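Local coordinates for protein putative xanthine dehydrogenase YAGS fad-binding subunit (Escherichia coli, PDB 5G5G) that probably oxidises aldehydes in the periplasm, as the molybdenum-cofactor-binding chain of a three-chain enzyme of the xanthine oxidase family, at residues 95-100 and 343-348; 275-280 and 648-653. All coordinates share one frame; numbering follows the deposited sequence.

Four pieces of chain alternate here: 95-100, 275-280, 343-348 and 648-653, so the first piece of interaction 2 comes between the two pieces of interaction 1. The two contacts have their centres about 11 Å apart and touch directly. Pro344 does much of the joining: its CB lies 3.2 Å from Asn277 O, and its CD packs on the ring of Phe651. His281, next after 275-280, hydrogen-bonds to 343-348 and meets the Phe651 ring. Interaction 1 ties the hammerhead domain to a molybdopterin-binding region near the molybdenum, while interaction 2 joins the two molybdopterin-binding regions, so all three meet in one buried patch.

Interaction 1: 95-100 and 343-348; sequences NTARLL and LPEGNA
Glu345 OE1 is gripped by two consecutive backbone N-H groups, those of Thr96 and Ala97, in a buried loop-to-loop contact between the a/b hammerhead domain and the molybdopterin-binding region. Ala97 N comes almost straight down the C-O bond, 2.9 Å from Glu345 OE1, with an angle of 151° at the hydrogen. Thr96 N, at 3.0 Å from the same OE1, arrives instead from above the carboxylate, 48° out of its plane, and makes a more bent bond. A water 2.7 Å from Glu345 OE1 also accepts from Asn95 ND2, which also bonds to Leu248 O. The reach comes from an extended glutamate: CG stands anti to the backbone N (chi1 -173°), and the chain runs out fully from there into the bend of 95-97. The two side chains, Glu345 and Thr96, cross at a slant, with Thr96 CB 3.3 Å from Glu345 OE1.

The second oxygen, OE2, is held from within its own loop. Asn347 ND2 donates to Glu345 OE2 at 2.9 Å, in a nearly straight bond that lies in the asparagine's amide plane and comes in on the anti side, though somewhat out of the carboxylate plane. A further water sits 2.7 Å from Glu345 OE2. With N-H donors on both oxygens, the buried group is probably held as a carboxylate and fixed in its rotation. His281 makes backbone hydrogen bonds with Glu345 and Asn347 in the loop that runs on to the molybdenum site: Ala348 touches the dioxothiomolybdenum ion, about 12 Å from the Glu345 side chain. The amide of Asn347 is used at both ends, since Asn347 OD1 accepts from Ala348 N at 2.8 Å, the donor lying in the carbonyl plane.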
ATOM      1  N   ASN C  95       7.282  20.276 -10.191  1.00 17.30           N
ATOM      2  CA  ASN C  95       5.809  20.288 -10.056  1.00 17.06           C
ATOM      3  C   ASN C  95       5.182  20.694 -11.361  1.00 17.46           C
ATOM      4  O   ASN C  95       5.454  21.778 -11.822  1.00 18.69           O
ATOM      5  CB  ASN C  95       5.371  21.258  -8.953  1.00 16.97           C
ATOM      6  CG  ASN C  95       5.823  20.811  -7.566  1.00 16.10           C
ATOM      7  OD1 ASN C  95       6.575  21.523  -6.935  1.00 16.88           O
ATOM      8  ND2 ASN C  95       5.385  19.626  -7.099  1.00 15.55           N
ATOM      9  N   THR C  96       4.396  19.832 -11.982  1.00 17.30           N
ATOM     10  CA  THR C  96       3.636  20.196 -13.163  1.00 18.34           C
ATOM     11  C   THR C  96       2.346  20.882 -12.704  1.00 18.10           C
ATOM     12  O   THR C  96       2.163  22.056 -12.994  1.00 18.82           O
ATOM     13  CB  THR C  96       3.289  18.990 -14.051  1.00 19.09           C
ATOM     14  OG1 THR C  96       4.517  18.379 -14.453  1.00 21.82           O
ATOM     15  CG2 THR C  96       2.499  19.393 -15.264  1.00 19.97           C
ATOM     16  N   ALA C  97       1.484  20.160 -11.997  1.00 17.09           N
ATOM     17  CA  ALA C  97       0.344  20.798 -11.370  1.00 17.28           C
ATOM     18  C   ALA C  97       0.796  21.748 -10.266  1.00 16.94           C
ATOM     19  O   ALA C  97       1.697  21.463  -9.462  1.00 15.83           O
ATOM     20  CB  ALA C  97      -0.575  19.738 -10.767  1.00 17.03           C
ATOM     21  N   ARG C  98       0.107  22.876 -10.144  1.00 17.98           N
ATOM     22  CA  ARG C  98       0.347  23.732  -8.997  1.00 18.17           C
ATOM     23  C   ARG C  98      -0.025  23.020  -7.734  1.00 16.78           C
ATOM     24  O   ARG C  98      -1.019  22.319  -7.669  1.00 15.71           O
ATOM     25  CB  ARG C  98      -0.496  24.992  -9.097  1.00 21.19           C
ATOM     26  CG  ARG C  98      -0.030  25.955 -10.184  1.00 25.10           C
ATOM     27  CD  ARG C  98      -0.741  27.326 -10.114  1.00 29.37           C
ATOM     28  NE  ARG C  98      -0.142  28.151 -11.172  1.00 36.62           N
ATOM     29  CZ  ARG C  98       1.094  28.721 -11.135  1.00 43.24           C
ATOM     30  NH1 ARG C  98       1.885  28.665 -10.059  1.00 43.79           N
ATOM     31  NH2 ARG C  98       1.551  29.393 -12.197  1.00 50.95           N
ATOM     32  N   LEU C  99       0.746  23.267  -6.683  1.00 16.23           N
ATOM     33  CA  LEU C  99       0.472  22.634  -5.373  1.00 14.82           C
ATOM     34  C   LEU C  99      -0.673  23.362  -4.629  1.00 15.18           C
ATOM     35  O   LEU C  99      -1.282  22.778  -3.746  1.00 15.49           O
ATOM     36  CB  LEU C  99       1.705  22.601  -4.502  1.00 14.52           C
ATOM     37  CG  LEU C  99       2.834  21.752  -5.096  1.00 14.09           C
ATOM     38  CD1 LEU C  99       4.033  21.860  -4.187  1.00 14.06           C
ATOM     39  CD2 LEU C  99       2.384  20.313  -5.238  1.00 14.10           C
ATOM     40  N   LEU C 100      -0.964  24.592  -4.999  1.00 15.86           N
ATOM     41  CA  LEU C 100      -2.129  25.297  -4.441  1.00 16.87           C
ATOM     42  C   LEU C 100      -2.910  25.836  -5.634  1.00 17.69           C
ATOM     43  O   LEU C 100      -2.393  26.720  -6.379  1.00 17.80           O
ATOM     44  CB  LEU C 100      -1.683  26.426  -3.532  1.00 17.40           C
ATOM     45  CG  LEU C 100      -2.783  27.301  -2.950  1.00 18.25           C
ATOM     46  CD1 LEU C 100      -3.792  26.477  -2.147  1.00 18.23           C
ATOM     47  CD2 LEU C 100      -2.147  28.291  -1.994  1.00 18.76           C
ATOM     48  N   LEU C 343      -6.569  14.266 -15.774  1.00 16.68           N
ATOM     49  CA  LEU C 343      -6.475  13.531 -14.535  1.00 16.20           C
ATOM     50  C   LEU C 343      -5.376  14.156 -13.666  1.00 15.30           C
ATOM     51  O   LEU C 343      -4.656  15.049 -14.110  1.00 14.73           O
ATOM     52  CB  LEU C 343      -6.131  12.090 -14.840  1.00 16.35           C
ATOM     53  CG  LEU C 343      -7.216  11.252 -15.508  1.00 16.88           C
ATOM     54  CD1 LEU C 343      -6.640   9.949 -16.023  1.00 16.96           C
ATOM     55  CD2 LEU C 343      -8.371  10.969 -14.557  1.00 17.50           C
ATOM     56  N   PRO C 344      -5.239  13.692 -12.411  1.00 14.73           N
ATOM     57  CA  PRO C 344      -4.126  14.160 -11.593  1.00 14.77           C
ATOM     58  C   PRO C 344      -2.754  13.927 -12.273  1.00 14.52           C
ATOM     59  O   PRO C 344      -2.680  13.162 -13.278  1.00 14.09           O
ATOM     60  CB  PRO C 344      -4.293  13.347 -10.313  1.00 14.77           C
ATOM     61  CG  PRO C 344      -5.807  13.216 -10.196  1.00 14.10           C
ATOM     62  CD  PRO C 344      -6.179  12.862 -11.622  1.00 14.68           C
ATOM     63  N   GLU C 345      -1.741  14.602 -11.766  1.00 13.84           N
ATOM     64  CA  GLU C 345      -0.396  14.560 -12.355  1.00 14.66           C
ATOM     65  C   GLU C 345       0.157  13.134 -12.367  1.00 13.45           C
ATOM     66  O   GLU C 345       0.306  12.509 -11.323  1.00 12.78           O
ATOM     67  CB  GLU C 345       0.592  15.421 -11.555  1.00 15.38           C
ATOM     68  CG  GLU C 345       1.978  15.578 -12.170  1.00 16.45           C
ATOM     69  CD  GLU C 345       2.875  16.425 -11.302  1.00 17.52           C
ATOM     70  OE1 GLU C 345       2.563  17.629 -11.105  1.00 18.35           O
ATOM     71  OE2 GLU C 345       3.907  15.904 -10.848  1.00 17.41           O
ATOM     72  N   GLY C 346       0.550  12.677 -13.545  1.00 13.12           N
ATOM     73  CA  GLY C 346       1.307  11.468 -13.702  1.00 12.88           C
ATOM     74  C   GLY C 346       2.767  11.742 -13.398  1.00 12.99           C
ATOM     75  O   GLY C 346       3.322  12.786 -13.773  1.00 13.36           O
ATOM     76  N   ASN C 347       3.408  10.806 -12.725  1.00 13.45           N
ATOM     77  CA  ASN C 347       4.822  10.989 -12.435  1.00 13.28           C
ATOM     78  C   ASN C 347       5.426   9.664 -11.971  1.00 12.74           C
ATOM     79  O   ASN C 347       4.774   8.612 -12.002  1.00 11.90           O
ATOM     80  CB  ASN C 347       5.044  12.132 -11.406  1.00 13.39           C
ATOM     81  CG  ASN C 347       6.273  12.983 -11.724  1.00 14.20           C
ATOM     82  OD1 ASN C 347       7.369  12.451 -12.035  1.00 13.69           O
ATOM     83  ND2 ASN C 347       6.128  14.271 -11.581  1.00 14.76           N
ATOM     84  N   ALA C 348       6.664   9.761 -11.481  1.00 11.88           N
ATOM     85  CA  ALA C 348       7.439   8.589 -11.100  1.00 11.99           C
ATOM     86  C   ALA C 348       6.788   7.692 -10.074  1.00 11.65           C
ATOM     87  O   ALA C 348       6.318   8.131  -9.005  1.00 11.30           O
ATOM     88  CB  ALA C 348       8.794   8.992 -10.568  1.00 12.76           C
TER
HETATM   89  O   HOH W   1       5.310  16.736  -8.711  1.00 13.49           O
HETATM   90  O   HOH W   2       2.882  18.966  -8.833  1.00 13.89           O
HETATM   91  O   HOH W   3       4.748  15.126 -14.833  1.00 17.47           O

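Interaction 2: 275-280 and 648-653; sequences IPNNTT and LGYFVN
The side-chain amide of Asn277 lies beside the Phe651 ring with the two planes 24° apart, its OD1 coming in obliquely 3.4 Å from Phe651 CD2. Pro276 O sits at the edge of that same ring, near its plane, and the ring also makes an edge-to-face contact with His281. On the preceding residue, Asn277 ND2 stands at the edge of the Tyr650 ring, which meets Tyr108 as well.

What fixes the amide is a pair of bonds to one backbone residue. Phe651 N donates to Asn277 OD1 at 2.9 Å, nearly straight and on a lone pair. Asn277 ND2 in turn donates to Phe651 O at 3.1 Å, at 174° and in the amide plane. With CG beside its own backbone N (chi1 -67°), Asn277 carries the amide from the short helix 275-278 across to 650-651. A leucine here would probably leave both Phe651 N and Phe651 O without these buried partners. The amide thus pairs with Phe651 much as a residue of an adjacent antiparallel strand would, at the edge of a two-stranded hairpin whose Gly649 and Tyr650 form a G1 beta bulge opposite Asp645.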
ATOM      1  N   ILE C 275      -4.950  11.270  -0.971  1.00 11.69           N
ATOM      2  CA  ILE C 275      -3.628  11.020  -1.533  1.00 11.44           C
ATOM      3  C   ILE C 275      -3.677  10.567  -3.002  1.00 11.34           C
ATOM      4  O   ILE C 275      -3.025  11.163  -3.820  1.00 11.29           O
ATOM      5  CB  ILE C 275      -2.727  10.162  -0.632  1.00 11.15           C
ATOM      6  CG1 ILE C 275      -2.394  10.984   0.624  1.00 11.13           C
ATOM      7  CG2 ILE C 275      -1.444   9.758  -1.372  1.00 11.20           C
ATOM      8  CD1 ILE C 275      -1.674  10.198   1.684  1.00 11.06           C
ATOM      9  N   PRO C 276      -4.499   9.583  -3.325  1.00 11.43           N
ATOM     10  CA  PRO C 276      -4.393   9.076  -4.700  1.00 11.31           C
ATOM     11  C   PRO C 276      -4.693  10.099  -5.827  1.00 11.74           C
ATOM     12  O   PRO C 276      -4.054  10.027  -6.894  1.00 13.17           O
ATOM     13  CB  PRO C 276      -5.334   7.876  -4.703  1.00 11.29           C
ATOM     14  CG  PRO C 276      -5.305   7.402  -3.302  1.00 11.22           C
ATOM     15  CD  PRO C 276      -5.289   8.681  -2.484  1.00 11.40           C
ATOM     16  N   ASN C 277      -5.651  11.026  -5.602  1.00 11.54           N
ATOM     17  CA  ASN C 277      -5.919  12.113  -6.535  1.00 11.96           C
ATOM     18  C   ASN C 277      -5.124  13.390  -6.277  1.00 12.07           C
ATOM     19  O   ASN C 277      -4.823  14.101  -7.228  1.00 12.25           O
ATOM     20  CB  ASN C 277      -7.431  12.445  -6.661  1.00 12.12           C
ATOM     21  CG  ASN C 277      -8.220  11.350  -7.302  1.00 12.34           C
ATOM     22  OD1 ASN C 277      -8.254  11.215  -8.536  1.00 12.90           O
ATOM     23  ND2 ASN C 277      -8.829  10.537  -6.496  1.00 12.11           N
ATOM     24  N   ASN C 278      -4.787  13.709  -5.008  1.00 11.93           N
ATOM     25  CA  ASN C 278      -4.038  14.951  -4.741  1.00 12.47           C
ATOM     26  C   ASN C 278      -2.599  14.883  -5.236  1.00 12.24           C
ATOM     27  O   ASN C 278      -2.069  15.892  -5.716  1.00 12.57           O
ATOM     28  CB  ASN C 278      -4.010  15.303  -3.243  1.00 12.51           C
ATOM     29  CG  ASN C 278      -3.176  16.529  -2.978  1.00 13.31           C
ATOM     30  OD1 ASN C 278      -2.017  16.437  -2.583  1.00 13.71           O
ATOM     31  ND2 ASN C 278      -3.767  17.712  -3.265  1.00 14.86           N
ATOM     32  N   THR C 279      -1.980  13.705  -5.108  1.00 12.23           N
ATOM     33  CA  THR C 279      -0.547  13.577  -5.325  1.00 12.13           C
ATOM     34  C   THR C 279      -0.317  13.058  -6.755  1.00 12.65           C
ATOM     35  O   THR C 279      -1.015  13.473  -7.651  1.00 14.47           O
ATOM     36  CB  THR C 279       0.163  12.732  -4.274  1.00 11.39           C
ATOM     37  OG1 THR C 279      -0.243  11.352  -4.266  1.00 10.93           O
ATOM     38  CG2 THR C 279      -0.135  13.296  -2.873  1.00 11.43           C
ATOM     39  N   THR C 280       0.673  12.195  -6.956  1.00 11.98           N
ATOM     40  CA  THR C 280       0.958  11.701  -8.289  1.00 12.12           C
ATOM     41  C   THR C 280       0.615  10.205  -8.382  1.00 12.04           C
ATOM     42  O   THR C 280       0.407   9.539  -7.363  1.00 11.63           O
ATOM     43  CB  THR C 280       2.421  11.895  -8.651  1.00 12.14           C
ATOM     44  OG1 THR C 280       3.263  11.094  -7.828  1.00 11.88           O
ATOM     45  CG2 THR C 280       2.814  13.349  -8.493  1.00 12.50           C
ATOM     46  N   LEU C 648     -16.496  11.911 -14.720  1.00 22.56           N
ATOM     47  CA  LEU C 648     -16.160  12.768 -13.569  1.00 22.12           C
ATOM     48  C   LEU C 648     -14.640  13.096 -13.460  1.00 21.29           C
ATOM     49  O   LEU C 648     -14.247  13.996 -12.704  1.00 22.25           O
ATOM     50  CB  LEU C 648     -16.632  12.072 -12.288  1.00 21.88           C
ATOM     51  CG  LEU C 648     -18.147  11.969 -12.121  1.00 23.62           C
ATOM     52  CD1 LEU C 648     -18.540  10.983 -11.026  1.00 23.18           C
ATOM     53  CD2 LEU C 648     -18.730  13.361 -11.819  1.00 24.87           C
ATOM     54  N   GLY C 649     -13.785  12.363 -14.181  1.00 19.46           N
ATOM     55  CA  GLY C 649     -12.389  12.739 -14.358  1.00 18.85           C
ATOM     56  C   GLY C 649     -11.482  12.530 -13.138  1.00 17.51           C
ATOM     57  O   GLY C 649     -10.663  13.401 -12.820  1.00 17.49           O
ATOM     58  N   TYR C 650     -11.659  11.410 -12.426  1.00 16.70           N
ATOM     59  CA  TYR C 650     -10.874  11.155 -11.235  1.00 15.67           C
ATOM     60  C   TYR C 650     -10.711   9.674 -10.994  1.00 15.38           C
ATOM     61  O   TYR C 650     -11.330   8.838 -11.660  1.00 15.22           O
ATOM     62  CB  TYR C 650     -11.474  11.867 -10.007  1.00 15.62           C
ATOM     63  CG  TYR C 650     -12.647  11.150  -9.365  1.00 16.00           C
ATOM     64  CD1 TYR C 650     -13.857  11.004 -10.035  1.00 17.11           C
ATOM     65  CD2 TYR C 650     -12.553  10.599  -8.108  1.00 15.98           C
ATOM     66  CE1 TYR C 650     -14.928  10.282  -9.484  1.00 17.26           C
ATOM     67  CE2 TYR C 650     -13.631   9.928  -7.515  1.00 15.98           C
ATOM     68  CZ  TYR C 650     -14.812   9.760  -8.224  1.00 17.08           C
ATOM     69  OH  TYR C 650     -15.866   9.093  -7.652  1.00 17.38           O
ATOM     70  N   PHE C 651      -9.835   9.353 -10.056  1.00 14.20           N
ATOM     71  CA  PHE C 651      -9.645   7.994  -9.649  1.00 14.01           C
ATOM     72  C   PHE C 651     -10.635   7.654  -8.551  1.00 14.37           C
ATOM     73  O   PHE C 651     -10.585   8.229  -7.461  1.00 13.78           O
ATOM     74  CB  PHE C 651      -8.184   7.746  -9.165  1.00 13.14           C
ATOM     75  CG  PHE C 651      -7.132   8.151 -10.168  1.00 13.23           C
ATOM     76  CD1 PHE C 651      -7.159   7.668 -11.484  1.00 13.39           C
ATOM     77  CD2 PHE C 651      -6.089   8.977  -9.804  1.00 13.38           C
ATOM     78  CE1 PHE C 651      -6.154   8.029 -12.372  1.00 13.70           C
ATOM     79  CE2 PHE C 651      -5.100   9.373 -10.701  1.00 13.61           C
ATOM     80  CZ  PHE C 651      -5.135   8.883 -11.996  1.00 13.08           C
ATOM     81  N   VAL C 652     -11.497   6.680  -8.822  1.00 14.72           N
ATOM     82  CA  VAL C 652     -12.687   6.400  -7.976  1.00 15.08           C
ATOM     83  C   VAL C 652     -12.365   5.697  -6.657  1.00 15.25           C
ATOM     84  O   VAL C 652     -12.870   6.070  -5.614  1.00 14.16           O
ATOM     85  CB  VAL C 652     -13.735   5.586  -8.773  1.00 15.76           C
ATOM     86  CG1 VAL C 652     -14.929   5.177  -7.935  1.00 16.39           C
ATOM     87  CG2 VAL C 652     -14.261   6.362  -9.977  1.00 16.38           C
ATOM     88  N   ASN C 653     -11.511   4.672  -6.734  1.00 14.33           N
ATOM     89  CA  ASN C 653     -11.208   3.839  -5.623  1.00 14.76           C
ATOM     90  C   ASN C 653     -10.019   4.408  -4.896  1.00 15.26           C
ATOM     91  O   ASN C 653      -8.938   3.788  -4.825  1.00 15.43           O
ATOM     92  CB  ASN C 653     -10.975   2.374  -6.107  1.00 14.90           C
ATOM     93  CG  ASN C 653      -9.876   2.265  -7.116  1.00 14.74           C
ATOM     94  OD1 ASN C 653      -9.611   3.180  -7.908  1.00 15.10           O
ATOM     95  ND2 ASN C 653      -9.187   1.162  -7.060  1.00 14.90           N
TER